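Local coordinates for EmGH1 (Erythrobacter marinus, PDB 5Z87), which is a family 3 glycoside hydrolase that probably acts as a beta-glucosidase, at residues 328-333 with 349-354; 173-178 with 383-388; 425-430 with 666-671; 408-413 with 611-616; 54-59 with 357-362. All coordinates share one frame; numbering follows the deposited sequence.

Interaction 1 (328-333 with 349-354)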
# COMPACT_ATOMS: atom_id res chain seq x y z
N GLY A 328 2.37 27.58 8.45
CA GLY A 328 3.63 28.30 8.50
C GLY A 328 4.12 28.60 9.90
O GLY A 328 5.31 28.90 10.07
N SER A 329 3.25 28.51 10.90
CA SER A 329 3.65 28.82 12.26
C SER A 329 2.67 28.14 13.20
O SER A 329 1.64 27.61 12.78
CB SER A 329 3.66 30.33 12.49
OG SER A 329 2.37 30.86 12.22
N GLU A 330 2.98 28.20 14.50
CA GLU A 330 2.05 27.67 15.49
C GLU A 330 0.75 28.47 15.52
O GLU A 330 -0.33 27.89 15.61
CB GLU A 330 2.72 27.65 16.86
CG GLU A 330 4.01 26.87 16.86
CD GLU A 330 4.54 26.65 18.27
OE1 GLU A 330 4.51 27.62 19.06
OE2 GLU A 330 4.96 25.52 18.59
N ALA A 331 0.84 29.80 15.42
CA ALA A 331 -0.37 30.62 15.34
C ALA A 331 -1.21 30.26 14.12
O ALA A 331 -2.45 30.19 14.22
CB ALA A 331 -0.01 32.11 15.29
N GLU A 332 -0.57 30.04 12.96
CA GLU A 332 -1.33 29.61 11.79
C GLU A 332 -1.92 28.22 11.99
O GLU A 332 -3.01 27.94 11.49
CB GLU A 332 -0.46 29.64 10.53
CG GLU A 332 -1.25 29.14 9.31
CD GLU A 332 -0.60 29.41 7.94
OE1 GLU A 332 0.62 29.20 7.78
OE2 GLU A 332 -1.34 29.82 7.01
N ALA A 333 -1.23 27.35 12.74
CA ALA A 333 -1.77 26.01 13.00
C ALA A 333 -3.04 26.08 13.84
O ALA A 333 -4.04 25.42 13.52
CB ALA A 333 -0.72 25.14 13.70
N ASN A 349 0.47 23.12 26.99
CA ASN A 349 0.93 24.39 26.43
C ASN A 349 0.56 24.48 24.95
O ASN A 349 1.41 24.71 24.09
CB ASN A 349 2.44 24.54 26.64
CG ASN A 349 2.94 25.91 26.27
OD1 ASN A 349 2.23 26.90 26.40
ND2 ASN A 349 4.18 25.98 25.79
N GLY A 350 -0.71 24.25 24.66
CA GLY A 350 -1.15 24.10 23.29
C GLY A 350 -1.13 25.40 22.50
O GLY A 350 -1.00 26.50 23.03
N VAL A 351 -1.28 25.26 21.18
CA VAL A 351 -1.34 26.44 20.34
C VAL A 351 -2.69 27.16 20.50
O VAL A 351 -2.78 28.36 20.20
CB VAL A 351 -1.04 26.10 18.86
CG1 VAL A 351 0.34 25.48 18.73
CG2 VAL A 351 -2.11 25.19 18.26
N TYR A 352 -3.73 26.47 20.98
CA TYR A 352 -4.99 27.16 21.22
C TYR A 352 -4.89 28.21 22.32
O TYR A 352 -5.80 29.03 22.44
CB TYR A 352 -6.10 26.18 21.57
CG TYR A 352 -6.83 25.63 20.37
CD1 TYR A 352 -6.29 25.73 19.09
CD2 TYR A 352 -8.06 24.99 20.52
CE1 TYR A 352 -6.97 25.22 17.97
CE2 TYR A 352 -8.75 24.47 19.41
CZ TYR A 352 -8.19 24.59 18.14
OH TYR A 352 -8.86 24.08 17.06
N LEU A 353 -3.81 28.21 23.11
CA LEU A 353 -3.63 29.28 24.08
C LEU A 353 -3.44 30.63 23.40
O LEU A 353 -3.64 31.67 24.04
CB LEU A 353 -2.44 28.96 24.99
CG LEU A 353 -2.70 28.04 26.20
CD1 LEU A 353 -3.35 26.73 25.82
CD2 LEU A 353 -1.43 27.75 26.99
N MET A 354 -3.08 30.64 22.11
CA MET A 354 -2.95 31.88 21.35
C MET A 354 -4.29 32.41 20.83
O MET A 354 -4.32 33.52 20.30
CB MET A 354 -2.02 31.67 20.14
CG MET A 354 -0.59 31.27 20.49
SD MET A 354 0.37 30.82 19.01
CE MET A 354 1.86 30.17 19.77
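The first turn of helix 330-340 lies against the short 3-10 turn 351-353, with the backbones nearest at E330 and V351, whose CA atoms are 6.0 Å apart. V351 points at E330 with its CG1 branch, 3.7 Å from E330 CB. That branch is anti to the carbonyl carbon (chi1 -59°), while V351 CB itself packs 3.8 Å from E330 O, so the isopropyl group covers both the root of the glutamate and its carbonyl. M354 supplies the second half of the contact. Its chain is extended beyond CG (chi2 172°, chi3 -172°), which carries the thioether from the far end of the turn back to the helix: M354 SD sits 3.7 Å from A331 CA and 4.0 Å from A331 CB, and M354 CE goes on to lie 3.9 Å from E330 CB. The same methyl is 3.7 Å from E330 OE1, a plain van der Waals touch where the two chains cross obliquely. Both segments belong to the N-terminal domain of the TIM-barrel clan; the contact joins the start of one outer helix to the loop that follows strand 345-346 and leads into helix 355-360. The helix start is closed by S329 at the N-cap, whose OG accepts from E332 N at 3.1 Å. The carboxylate of E330 has its main polar partner outside, since its OE2 forms a salt bridge with R318, and E345 takes the backbone N-H groups of V351 and Y352, which probably steadies the turn that carries V351.

Interaction 2 (173-178 with 383-388)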
# COMPACT_ATOMS: atom_id res chain seq x y z
N GLY A 173 -14.76 9.73 38.57
CA GLY A 173 -14.66 11.12 38.21
C GLY A 173 -14.45 11.41 36.74
O GLY A 173 -14.38 12.58 36.37
N SER A 174 -14.36 10.39 35.90
CA SER A 174 -14.20 10.61 34.47
C SER A 174 -15.56 10.60 33.79
O SER A 174 -16.32 9.64 33.95
CB SER A 174 -13.30 9.53 33.87
OG SER A 174 -13.27 9.61 32.45
N GLN A 175 -15.87 11.65 33.04
CA GLN A 175 -17.13 11.68 32.31
C GLN A 175 -16.92 11.71 30.79
O GLN A 175 -17.87 11.96 30.04
CB GLN A 175 -17.98 12.89 32.72
CG GLN A 175 -17.66 13.41 34.12
CD GLN A 175 -16.54 14.44 34.08
OE1 GLN A 175 -15.68 14.38 33.20
NE2 GLN A 175 -16.55 15.39 35.01
N GLY A 176 -15.70 11.48 30.32
CA GLY A 176 -15.47 11.33 28.90
C GLY A 176 -14.25 10.48 28.65
O GLY A 176 -13.32 10.44 29.47
N CYS A 177 -14.24 9.78 27.51
CA CYS A 177 -13.08 8.98 27.15
C CYS A 177 -12.73 9.18 25.68
O CYS A 177 -13.56 9.58 24.86
CB CYS A 177 -13.29 7.49 27.43
SG CYS A 177 -14.60 6.76 26.47
N PHE A 178 -11.47 8.88 25.38
CA PHE A 178 -10.94 8.90 24.02
C PHE A 178 -11.02 7.50 23.43
O PHE A 178 -10.02 6.85 23.11
CB PHE A 178 -9.51 9.43 24.03
CG PHE A 178 -9.38 10.85 24.54
CD1 PHE A 178 -10.41 11.77 24.39
CD2 PHE A 178 -8.19 11.27 25.15
CE1 PHE A 178 -10.28 13.08 24.83
CE2 PHE A 178 -8.04 12.58 25.61
CZ PHE A 178 -9.08 13.49 25.44
N CYS A 383 -23.56 15.68 29.66
CA CYS A 383 -22.95 14.72 30.56
C CYS A 383 -23.25 15.00 32.03
O CYS A 383 -22.75 14.26 32.89
CB CYS A 383 -21.43 14.68 30.34
SG CYS A 383 -21.02 14.06 28.69
N GLY A 384 -24.02 16.04 32.32
CA GLY A 384 -24.42 16.31 33.69
C GLY A 384 -23.38 16.97 34.56
O GLY A 384 -23.54 16.97 35.79
N LEU A 385 -22.30 17.52 33.99
CA LEU A 385 -21.25 18.09 34.83
C LEU A 385 -21.78 19.19 35.73
O LEU A 385 -21.26 19.39 36.83
CB LEU A 385 -20.09 18.66 33.99
CG LEU A 385 -19.39 17.83 32.90
CD1 LEU A 385 -17.95 18.27 32.78
CD2 LEU A 385 -19.48 16.35 33.15
N PHE A 386 -22.81 19.91 35.29
CA PHE A 386 -23.32 21.04 36.05
C PHE A 386 -24.26 20.61 37.17
O PHE A 386 -24.42 21.34 38.15
CB PHE A 386 -24.07 22.01 35.13
CG PHE A 386 -23.17 22.78 34.17
CD1 PHE A 386 -22.81 22.23 32.93
CD2 PHE A 386 -22.73 24.05 34.48
CE1 PHE A 386 -22.02 22.97 32.03
CE2 PHE A 386 -21.93 24.78 33.59
CZ PHE A 386 -21.57 24.24 32.37
N ASP A 387 -24.86 19.42 37.05
CA ASP A 387 -25.97 19.01 37.90
C ASP A 387 -25.63 17.85 38.83
O ASP A 387 -26.54 17.33 39.50
CB ASP A 387 -27.17 18.64 37.01
CG ASP A 387 -27.47 19.71 35.96
OD1 ASP A 387 -27.43 20.92 36.29
OD2 ASP A 387 -27.76 19.35 34.79
N MET A 388 -24.37 17.45 38.91
CA MET A 388 -23.98 16.21 39.57
C MET A 388 -22.74 16.40 40.42
O MET A 388 -21.95 17.33 40.19
CB MET A 388 -23.71 15.10 38.53
CG MET A 388 -24.96 14.64 37.79
SD MET A 388 -26.32 14.19 38.90
CE MET A 388 -25.77 12.59 39.54
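Q175 meets L385 along nearly its whole length, and the methyl CD2 of the leucine is the atom it wraps. Q175 CB is 3.8 Å from L385 CD2. The next atom, Q175 CG, closes to 3.6 Å on the same methyl; a sharp bend at chi2 (88°) then turns the chain round it, keeping Q175 CD at 3.6 Å from L385 CD2. At the tip Q175 NE2 is also 3.6 Å from L385 CD2 and has L385 CD1 at 3.9 Å, so the amide lies against both leucine methyls without a hydrogen bond to 383-388. Its polar atoms are used elsewhere: Q175 OE1 accepts from the backbone N of V127, and Q175 NE2 gives a weak bond to A125 O, which ties the buried amide to the start of the neighbouring strand 126-129. Q175 stands just before strand 176-177, the third of six parallel strands of the TIM-barrel-clan domain, and the loop 383-388 leaves helix 366-382 by a Schellman motif, where the positive phi of G384 ends the helix, with L385 following directly. C383, just before the glycine, adds a looser touch, its SG 4.0 Å from Q175 O. The C383 carbonyl accepts from R170 of helix 155-171, and the C383 side chain also rests on F126 and A229, residues of the two strands flanking 176-177.

Interaction 3 (425-430 with 666-671); sequences NVLPLQ and LSYTSF
The ring of Y668 lies under P428, whose CD stands over its centre, 3.7 Å from the centroid and only 8° off the ring normal: a CH-pi contact. Y668 CG lies anti to the carbonyl carbon (chi1 -64°), which carries the ring to the proline. The two side chains run alongside each other in opposite senses, with P428 CB 3.7 Å from Y668 CE2. L427 approaches obliquely at the phenol end, its CB 3.6 Å from Y668 CE1 and 3.5 Å from Y668 OH. A cis peptide bond between L427 and P428 folds the chain so that both residues reach the one ring. An ST turn, T669 N to S667 OG at 3.0 Å, spans the tyrosine's backbone. An alanine at Y668 would take away the surface under P428 and is likely to leave the I614 carbonyl without its hydroxyl partner and a gap beside L427. Within the C-terminal domain the contact joins the loop after strand 418-422 to the approach to strand 671-678. Across the segments it is packing of C-H groups on an aromatic ring, with little directional preference; the directional bonds of Y668, its hydroxyl to I614 O and its backbone N to N620 OD1, go to residues outside them.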
# COMPACT_ATOMS: atom_id res chain seq x y z
N ASN A 425 -8.08 -33.72 15.82
CA ASN A 425 -8.92 -33.58 17.01
C ASN A 425 -8.11 -33.79 18.30
O ASN A 425 -8.55 -34.45 19.24
CB ASN A 425 -10.11 -34.54 16.94
CG ASN A 425 -11.15 -34.09 15.92
OD1 ASN A 425 -11.94 -33.18 16.19
ND2 ASN A 425 -11.15 -34.72 14.76
N VAL A 426 -6.92 -33.19 18.33
CA VAL A 426 -6.12 -33.18 19.55
C VAL A 426 -6.88 -32.53 20.69
O VAL A 426 -6.76 -32.94 21.85
CB VAL A 426 -4.78 -32.48 19.28
CG1 VAL A 426 -4.00 -32.34 20.56
CG2 VAL A 426 -4.00 -33.27 18.25
N LEU A 427 -7.71 -31.46 20.38
CA LEU A 427 -8.52 -30.81 21.40
C LEU A 427 -9.98 -31.24 21.30
O LEU A 427 -10.47 -31.56 20.22
CB LEU A 427 -8.43 -29.28 21.25
CG LEU A 427 -7.03 -28.72 21.43
CD1 LEU A 427 -7.03 -27.23 21.19
CD2 LEU A 427 -6.50 -29.06 22.83
N PRO A 428 -10.70 -31.28 22.43
CA PRO A 428 -10.23 -30.97 23.78
C PRO A 428 -9.38 -32.06 24.42
O PRO A 428 -9.64 -33.25 24.24
CB PRO A 428 -11.53 -30.80 24.55
CG PRO A 428 -12.47 -31.73 23.87
CD PRO A 428 -12.13 -31.62 22.41
N LEU A 429 -8.37 -31.65 25.18
CA LEU A 429 -7.72 -32.53 26.13
C LEU A 429 -8.75 -33.12 27.10
O LEU A 429 -9.82 -32.55 27.34
CB LEU A 429 -6.67 -31.76 26.91
CG LEU A 429 -5.69 -30.92 26.10
CD1 LEU A 429 -4.69 -30.25 27.02
CD2 LEU A 429 -4.98 -31.78 25.07
N GLN A 430 -8.43 -34.28 27.66
CA GLN A 430 -9.27 -34.90 28.68
C GLN A 430 -8.57 -34.78 30.03
O GLN A 430 -7.46 -35.29 30.19
CB GLN A 430 -9.57 -36.36 28.34
CG GLN A 430 -10.80 -36.52 27.45
CD GLN A 430 -10.82 -37.85 26.71
OE1 GLN A 430 -9.78 -38.49 26.53
NE2 GLN A 430 -12.01 -38.25 26.26
N LEU A 666 -12.95 -22.62 14.24
CA LEU A 666 -13.43 -23.99 14.30
C LEU A 666 -14.23 -24.23 15.59
O LEU A 666 -14.53 -23.30 16.35
CB LEU A 666 -12.26 -24.97 14.17
CG LEU A 666 -11.40 -24.81 12.91
CD1 LEU A 666 -10.31 -25.87 12.86
CD2 LEU A 666 -12.28 -24.89 11.67
N SER A 667 -14.58 -25.48 15.84
CA SER A 667 -15.40 -25.85 16.98
C SER A 667 -15.08 -27.29 17.36
O SER A 667 -14.53 -28.05 16.56
CB SER A 667 -16.89 -25.68 16.68
OG SER A 667 -17.69 -26.14 17.76
N TYR A 668 -15.42 -27.65 18.60
CA TYR A 668 -15.35 -29.06 18.97
C TYR A 668 -16.53 -29.85 18.43
O TYR A 668 -16.51 -31.08 18.50
CB TYR A 668 -15.27 -29.23 20.48
CG TYR A 668 -14.02 -28.64 21.08
CD1 TYR A 668 -12.88 -28.44 20.30
CD2 TYR A 668 -13.97 -28.27 22.42
CE1 TYR A 668 -11.73 -27.90 20.84
CE2 TYR A 668 -12.83 -27.73 22.96
CZ TYR A 668 -11.72 -27.55 22.18
OH TYR A 668 -10.59 -27.00 22.74
N THR A 669 -17.55 -29.17 17.91
CA THR A 669 -18.58 -29.86 17.16
C THR A 669 -18.51 -29.40 15.70
O THR A 669 -17.54 -28.76 15.28
CB THR A 669 -19.94 -29.65 17.82
OG1 THR A 669 -20.90 -30.55 17.24
CG2 THR A 669 -20.42 -28.21 17.68
N SER A 670 -19.51 -29.76 14.91
CA SER A 670 -19.53 -29.43 13.49
C SER A 670 -20.90 -28.91 13.12
O SER A 670 -21.90 -29.25 13.76
CB SER A 670 -19.16 -30.65 12.62
OG SER A 670 -20.19 -31.61 12.64
N PHE A 671 -20.95 -28.09 12.07
CA PHE A 671 -22.15 -27.37 11.68
C PHE A 671 -22.40 -27.54 10.18
O PHE A 671 -21.48 -27.39 9.37
CB PHE A 671 -22.03 -25.87 12.03
CG PHE A 671 -21.82 -25.61 13.51
CD1 PHE A 671 -22.90 -25.61 14.39
CD2 PHE A 671 -20.55 -25.39 14.02
CE1 PHE A 671 -22.72 -25.39 15.75
CE2 PHE A 671 -20.35 -25.16 15.38
CZ PHE A 671 -21.45 -25.16 16.25

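Interaction 4 (408-413 with 611-616)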
# COMPACT_ATOMS: atom_id res chain seq x y z
N LEU A 408 -17.81 -11.14 33.91
CA LEU A 408 -18.02 -10.70 32.54
C LEU A 408 -16.72 -10.78 31.74
O LEU A 408 -16.71 -11.28 30.61
CB LEU A 408 -18.59 -9.28 32.52
CG LEU A 408 -18.84 -8.67 31.14
CD1 LEU A 408 -19.77 -9.56 30.32
CD2 LEU A 408 -19.42 -7.27 31.27
N ALA A 409 -15.61 -10.35 32.33
CA ALA A 409 -14.33 -10.43 31.64
C ALA A 409 -13.95 -11.88 31.32
O ALA A 409 -13.36 -12.16 30.26
CB ALA A 409 -13.24 -9.77 32.47
N ARG A 410 -14.26 -12.80 32.23
CA ARG A 410 -14.04 -14.22 31.95
C ARG A 410 -14.94 -14.71 30.82
O ARG A 410 -14.46 -15.35 29.87
CB ARG A 410 -14.28 -15.03 33.23
CG ARG A 410 -14.52 -16.50 33.01
CD ARG A 410 -13.26 -17.26 33.29
NE ARG A 410 -13.37 -18.11 34.47
CZ ARG A 410 -13.34 -19.44 34.42
NH1 ARG A 410 -13.20 -20.06 33.24
NH2 ARG A 410 -13.43 -20.16 35.54
N ARG A 411 -16.24 -14.40 30.90
CA ARG A 411 -17.16 -14.88 29.87
C ARG A 411 -16.83 -14.30 28.49
O ARG A 411 -17.01 -14.98 27.47
CB ARG A 411 -18.60 -14.54 30.26
CG ARG A 411 -19.26 -15.60 31.15
CD ARG A 411 -20.79 -15.57 31.02
NE ARG A 411 -21.34 -14.21 31.04
CZ ARG A 411 -22.20 -13.72 30.15
NH1 ARG A 411 -22.64 -14.48 29.14
NH2 ARG A 411 -22.64 -12.46 30.26
N MET A 412 -16.36 -13.05 28.44
CA MET A 412 -16.01 -12.46 27.15
C MET A 412 -14.86 -13.22 26.50
O MET A 412 -14.92 -13.58 25.32
CB MET A 412 -15.68 -10.98 27.31
CG MET A 412 -15.54 -10.23 25.98
SD MET A 412 -16.99 -10.35 24.90
CE MET A 412 -17.66 -8.71 24.97
N ALA A 413 -13.81 -13.52 27.29
CA ALA A 413 -12.70 -14.32 26.78
C ALA A 413 -13.17 -15.68 26.27
O ALA A 413 -12.76 -16.12 25.19
CB ALA A 413 -11.64 -14.47 27.86
N ILE A 611 -8.82 -19.81 28.76
CA ILE A 611 -7.97 -20.70 27.97
C ILE A 611 -8.02 -22.13 28.51
O ILE A 611 -8.19 -23.10 27.75
CB ILE A 611 -6.53 -20.18 27.94
CG1 ILE A 611 -6.47 -18.85 27.19
CG2 ILE A 611 -5.59 -21.22 27.34
CD1 ILE A 611 -5.09 -18.22 27.17
N ALA A 612 -7.86 -22.29 29.82
CA ALA A 612 -7.89 -23.62 30.41
C ALA A 612 -9.24 -24.28 30.18
O ALA A 612 -9.31 -25.47 29.85
CB ALA A 612 -7.56 -23.54 31.90
N SER A 613 -10.32 -23.52 30.32
CA SER A 613 -11.65 -24.09 30.11
C SER A 613 -11.85 -24.57 28.67
O SER A 613 -12.55 -25.56 28.43
CB SER A 613 -12.71 -23.06 30.49
OG SER A 613 -12.64 -22.75 31.87
N ILE A 614 -11.24 -23.88 27.70
CA ILE A 614 -11.39 -24.29 26.32
C ILE A 614 -10.45 -25.44 26.01
O ILE A 614 -10.79 -26.35 25.23
CB ILE A 614 -11.17 -23.09 25.38
CG1 ILE A 614 -12.43 -22.24 25.33
CG2 ILE A 614 -10.80 -23.54 23.96
CD1 ILE A 614 -12.14 -20.80 24.97
N LEU A 615 -9.26 -25.46 26.61
CA LEU A 615 -8.34 -26.56 26.34
C LEU A 615 -8.92 -27.90 26.77
O LEU A 615 -8.61 -28.93 26.16
CB LEU A 615 -7.00 -26.31 27.03
CG LEU A 615 -6.10 -25.30 26.32
CD1 LEU A 615 -4.92 -24.92 27.20
CD2 LEU A 615 -5.63 -25.85 25.00
N PHE A 616 -9.80 -27.92 27.77
CA PHE A 616 -10.30 -29.16 28.34
C PHE A 616 -11.76 -29.44 28.01
O PHE A 616 -12.33 -30.41 28.51
CB PHE A 616 -10.07 -29.15 29.86
CG PHE A 616 -8.64 -29.48 30.26
CD1 PHE A 616 -8.17 -30.78 30.18
CD2 PHE A 616 -7.78 -28.48 30.67
CE1 PHE A 616 -6.86 -31.09 30.52
CE2 PHE A 616 -6.45 -28.77 31.00
CZ PHE A 616 -6.00 -30.08 30.93
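R410 and S613 make the close approach between helices 403-416 and 607-615, with R410 NH1 3.1 Å from S613 OG. The serine oxygen lies at the edge of the guanidinium, near its plane, and S613 CB is 4.1 Å from the same nitrogen. The arginine gets there by a bent chain: CG leaves anti to the backbone N (chi1 161°), and bends at chi2 (100°) and chi3 (113°) swing the chain across to the other helix. Each polar group has a defined partner of its own. R410 NH1 forms a salt bridge with E414, one turn further along its own helix, and S613 OG is hydrogen-bonded to the carbonyl O of H609, one turn back, which holds the hydroxyl against its own helix. Elsewhere the two segments stand apart: A413 faces the second helix, yet its CB comes no nearer than 6.1 Å, and the end of I614 stops at 4.7 Å. Further side-chain contacts lie at the neighbouring residues, where A413 touches A610 and R410, itself partly exposed, rests on H609. On other flanks L408 and M412 pack on helix 155-171, and A612 and F616 on helix 462-473, while R411 is exposed. The contact is a polar touch between two helices flanking the mixed sheet, as in the alpha/beta sandwich of family 3 enzymes, with helix 403-416 also against the N-terminal domain.

Interaction 5 (54-59 with 357-362). With GOL (glycerol), chain H.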
# COMPACT_ATOMS: atom_id res chain seq x y z
N MET A 54 -20.61 34.86 28.56
CA MET A 54 -19.18 34.66 28.79
C MET A 54 -18.34 35.61 27.94
O MET A 54 -18.73 35.99 26.85
CB MET A 54 -18.78 33.21 28.49
CG MET A 54 -19.58 32.19 29.29
SD MET A 54 -19.28 30.46 28.87
CE MET A 54 -17.51 30.31 29.22
N THR A 55 -17.17 35.97 28.47
CA THR A 55 -16.22 36.78 27.72
C THR A 55 -15.44 35.91 26.71
O THR A 55 -15.50 34.68 26.73
CB THR A 55 -15.24 37.47 28.67
OG1 THR A 55 -14.33 36.51 29.23
CG2 THR A 55 -16.01 38.20 29.80
N LEU A 56 -14.69 36.58 25.84
CA LEU A 56 -13.77 35.90 24.94
C LEU A 56 -12.81 34.98 25.70
O LEU A 56 -12.64 33.81 25.35
CB LEU A 56 -12.99 36.92 24.12
CG LEU A 56 -11.80 36.41 23.31
CD1 LEU A 56 -12.28 35.44 22.26
CD2 LEU A 56 -11.04 37.56 22.66
N ASP A 57 -12.19 35.51 26.76
CA ASP A 57 -11.21 34.74 27.52
C ASP A 57 -11.85 33.55 28.23
O ASP A 57 -11.23 32.49 28.36
CB ASP A 57 -10.51 35.64 28.54
CG ASP A 57 -9.55 36.61 27.88
OD1 ASP A 57 -9.38 36.54 26.65
OD2 ASP A 57 -8.95 37.44 28.59
N GLU A 58 -13.10 33.70 28.68
CA GLU A 58 -13.77 32.59 29.35
C GLU A 58 -14.16 31.49 28.38
O GLU A 58 -14.04 30.30 28.69
CB GLU A 58 -15.00 33.10 30.11
CG GLU A 58 -14.64 34.06 31.26
CD GLU A 58 -15.89 34.61 31.93
OE1 GLU A 58 -16.89 34.87 31.22
OE2 GLU A 58 -15.86 34.76 33.18
N MET A 59 -14.65 31.86 27.19
CA MET A 59 -14.95 30.85 26.18
C MET A 59 -13.68 30.17 25.69
O MET A 59 -13.66 28.94 25.52
CB MET A 59 -15.70 31.48 25.02
CG MET A 59 -17.12 31.82 25.34
SD MET A 59 -18.00 32.44 23.91
CE MET A 59 -17.06 33.93 23.58
N GLN A 357 -5.53 36.15 22.02
CA GLN A 357 -4.73 37.23 21.44
C GLN A 357 -4.89 37.31 19.93
O GLN A 357 -4.82 38.41 19.36
CB GLN A 357 -3.26 37.08 21.82
CG GLN A 357 -2.47 38.39 21.74
CD GLN A 357 -3.25 39.58 22.31
OE1 GLN A 357 -3.60 39.60 23.50
NE2 GLN A 357 -3.53 40.57 21.46
N LEU A 358 -5.12 36.17 19.25
CA LEU A 358 -5.32 36.22 17.80
C LEU A 358 -6.62 36.93 17.45
O LEU A 358 -6.68 37.67 16.46
CB LEU A 358 -5.30 34.81 17.19
CG LEU A 358 -3.94 34.13 17.19
CD1 LEU A 358 -4.08 32.61 17.09
CD2 LEU A 358 -3.04 34.70 16.08
N VAL A 359 -7.67 36.69 18.23
CA VAL A 359 -8.93 37.39 18.03
C VAL A 359 -8.74 38.89 18.28
O VAL A 359 -9.16 39.73 17.48
CB VAL A 359 -10.01 36.81 18.95
CG1 VAL A 359 -11.23 37.73 19.00
CG2 VAL A 359 -10.38 35.41 18.49
N ARG A 360 -8.07 39.23 19.38
CA ARG A 360 -7.87 40.64 19.70
C ARG A 360 -6.96 41.31 18.66
O ARG A 360 -7.20 42.46 18.28
CB ARG A 360 -7.31 40.79 21.12
CG ARG A 360 -8.38 40.54 22.20
CD ARG A 360 -7.91 40.93 23.59
NE ARG A 360 -6.78 40.10 23.99
CZ ARG A 360 -6.90 39.02 24.76
NH1 ARG A 360 -8.10 38.66 25.21
NH2 ARG A 360 -5.82 38.31 25.08
N ASP A 361 -5.96 40.60 18.16
CA ASP A 361 -5.10 41.15 17.12
C ASP A 361 -5.79 41.23 15.75
O ASP A 361 -5.19 41.77 14.81
CB ASP A 361 -3.81 40.34 17.02
CG ASP A 361 -2.87 40.59 18.18
OD1 ASP A 361 -3.13 41.52 18.97
OD2 ASP A 361 -1.86 39.87 18.32
N GLY A 362 -7.01 40.72 15.61
CA GLY A 362 -7.69 40.81 14.33
C GLY A 362 -7.34 39.75 13.32
O GLY A 362 -7.78 39.84 12.17
C1 GOL H . -4.11 34.95 27.26
O1 GOL H . -3.95 35.61 26.02
C2 GOL H . -5.64 34.79 27.46
O2 GOL H . -6.32 35.99 27.27
C3 GOL H . -5.82 34.24 28.90
O3 GOL H . -7.21 34.24 29.13
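One salt bridge carries the polar side of this surface contact: R360 NH1 donates to D57 OD1 at 2.9 Å, with a somewhat bent N-H...O angle of 148°. The oxygen lies in the guanidinium plane and offers its syn lone pair, although the carboxylate and guanidinium planes are 81° apart. A glycerol, probably from the crystallisation liquor, spans the pair, its O2 taking a bond from R360 NH2 (3.2 Å) and giving a weak one to D57 OD1. Along its NE edge the guanidinium grips Q357 OE1 with R360 NH2 (3.0 Å) and R360 NE (3.3 Å), both from above the same face of the amide, well off its plane, which fixes the guanidinium's rotation. The contact sets the start of helix 56-61 beside the C-terminal part of helix 355-360 in the N-terminal domain; T55 and E58 form a capping box, and G362 a Schellman motif. Replacing D57 by an alanine would probably leave R360 NH1 without its charged mate and the guanidinium tied mainly to Q357. Apolar packing runs alongside: L56 and V359 meet tip to tip, L56 CD2 3.7 Å from V359 CG1. L56 extends toward V359 because its CG points opposite the backbone nitrogen (chi1 169°), and its CD2 also lies 4.0 Å from R360 CG.

How the interactions relate
Four of the contacts form two pairs at opposite ends of the chain, with interaction 2 between. Interactions 1 and 5 lie in the N-terminal domain with centres 14 Å apart and touch where A331 CB meets L358 CD2 at 4.1 Å; interaction 1 is nested in the loop that interaction 5 closes. Interactions 3 and 4, centres 15 Å apart, are joined more firmly: besides the tyrosine hydroxyl, L429 N to L615 O at 2.9 Å is a probable hydrogen bond, and L429 CB packs 3.7 Å from F616 CE1. Interaction 2 has its nearest atoms about 7 Å from interaction 5 and about 16 Å from interaction 4. Its segment 173-178 ends at F178 of the dithiothreitol pocket, but the contact itself lies away from that pocket.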